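Local atomic coordinates of peptidoglycan synthetase penicillin-binding protein 3 (Bifidobacterium adolescentis, PDB entry 4YE5), a protein that probably binds penicillin and, as a member of the transpeptidase family, is thought to cross-link peptidoglycan in the bacterial cell wall. Residues I430-I433 / H439-E442. Numbering follows the deposited sequence.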
loop_
_atom_site.group_PDB
_atom_site.type_symbol
_atom_site.label_atom_id
_atom_site.label_comp_id
_atom_site.label_asym_id
_atom_site.label_seq_id
_atom_site.Cartn_x
_atom_site.Cartn_y
_atom_site.Cartn_z
ATOM N N ILE A 430 1.734 6.121 4.022
ATOM C CA ILE A 430 1.085 6.467 5.289
ATOM C C ILE A 430 1.264 7.961 5.566
ATOM O O ILE A 430 2.368 8.421 5.834
ATOM C CB ILE A 430 1.663 5.661 6.482
ATOM C CG1 ILE A 430 1.560 4.156 6.234
ATOM C CG2 ILE A 430 0.946 6.041 7.779
ATOM C CD1 ILE A 430 0.153 3.648 5.933
ATOM N N LYS A 431 0.178 8.716 5.485
ATOM C CA LYS A 431 0.229 10.167 5.610
ATOM C C LYS A 431 0.242 10.614 7.080
ATOM O O LYS A 431 1.048 11.460 7.479
ATOM C CB LYS A 431 -0.972 10.765 4.877
ATOM C CG LYS A 431 -1.286 12.225 5.130
ATOM C CD LYS A 431 -2.326 12.668 4.103
ATOM C CE LYS A 431 -2.844 14.044 4.374
ATOM N NZ LYS A 431 -3.876 14.420 3.375
ATOM N N SER A 432 -0.652 10.048 7.883
ATOM C CA SER A 432 -0.732 10.434 9.294
ATOM C C SER A 432 -1.331 9.367 10.196
ATOM O O SER A 432 -1.934 8.394 9.730
ATOM C CB SER A 432 -1.483 11.760 9.471
ATOM O OG SER A 432 -2.832 11.659 9.057
ATOM N N ILE A 433 -1.119 9.544 11.497
ATOM C CA ILE A 433 -1.713 8.685 12.499
ATOM C C ILE A 433 -2.441 9.571 13.500
ATOM O O ILE A 433 -1.882 10.574 13.949
ATOM C CB ILE A 433 -0.629 7.844 13.204
ATOM C CG1 ILE A 433 -0.019 6.849 12.205
ATOM C CG2 ILE A 433 -1.203 7.122 14.433
ATOM C CD1 ILE A 433 1.174 6.101 12.743
ATOM N N HIS A 439 -5.383 13.568 18.403
ATOM C CA HIS A 439 -4.248 14.298 17.858
ATOM C C HIS A 439 -3.712 13.657 16.582
ATOM O O HIS A 439 -3.338 12.480 16.594
ATOM C CB HIS A 439 -3.120 14.390 18.875
ATOM C CG HIS A 439 -1.912 15.098 18.350
ATOM N ND1 HIS A 439 -1.983 16.329 17.732
ATOM C CD2 HIS A 439 -0.604 14.745 18.330
ATOM C CE1 HIS A 439 -0.773 16.709 17.368
ATOM N NE2 HIS A 439 0.084 15.766 17.719
ATOM N N VAL A 440 -3.664 14.444 15.504
ATOM C CA VAL A 440 -3.173 13.989 14.197
ATOM C C VAL A 440 -1.670 14.229 14.060
ATOM O O VAL A 440 -1.216 15.370 14.059
ATOM C CB VAL A 440 -3.897 14.714 13.037
ATOM C CG1 VAL A 440 -3.361 14.243 11.668
ATOM C CG2 VAL A 440 -5.410 14.510 13.129
ATOM N N GLU A 441 -0.899 13.153 13.959
ATOM C CA GLU A 441 0.547 13.264 13.783
ATOM C C GLU A 441 0.964 12.873 12.364
ATOM O O GLU A 441 0.889 11.697 11.993
ATOM C CB GLU A 441 1.276 12.379 14.787
ATOM C CG GLU A 441 2.785 12.368 14.611
ATOM C CD GLU A 441 3.470 11.332 15.485
ATOM O OE1 GLU A 441 3.904 11.696 16.601
ATOM O OE2 GLU A 441 3.573 10.157 15.060
ATOM N N GLU A 442 1.407 13.852 11.576
ATOM C CA GLU A 442 1.844 13.573 10.214
ATOM C C GLU A 442 3.013 12.609 10.260
ATOM O O GLU A 442 3.870 12.716 11.126
ATOM C CB GLU A 442 2.241 14.845 9.459
ATOM C CG GLU A 442 2.619 14.563 8.005
ATOM C CD GLU A 442 3.157 15.776 7.267
ATOM O OE1 GLU A 442 3.306 15.693 6.027
ATOM O OE2 GLU A 442 3.432 16.809 7.919
#
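E441 O is gripped by several groups: the backbone N of I433 donates to it over 3.0 Å, the NE2 amide of Q443 hydrogen-bonds to it, and S432 CA adds a CH...O contact at 3.4 Å. The I433 N-H comes in tilted 34° from the carbonyl plane. The return bond is shorter and nearly straight, E441 N reaching I433 O at 2.8 Å with 172° at the hydrogen. I433 and E441 are thus an antiparallel hydrogen-bonded pair; S432 and E442 form the adjoining non-hydrogen-bonded pair, their CA atoms 4.2 Å apart.

Side chains add a little on the face that carries S432 and E442. V440 CG1, set anti to its own N (chi1 179°), lies 3.7 Å from S432 OG and about as close to S432 CB. E442 turns its CG to within 3.5 Å of K431 O, and from there its chain runs on extended. On the other face I433 and E441 project side by side, but their side chains do not touch; the nearest approach there is of E441 CB to the backbone, 3.7 Å from I433 O.

The amine of K431 hydrogen-bonds to T38 OG1, and K431 and S432 both face T216, a classic beta bulge against strand 214-217. Strands 430-434 and 440-442 form an antiparallel beta hairpin, whose second strand makes one edge of a mixed sheet within this chain, with strand 430-434 joining it to strand 214-217.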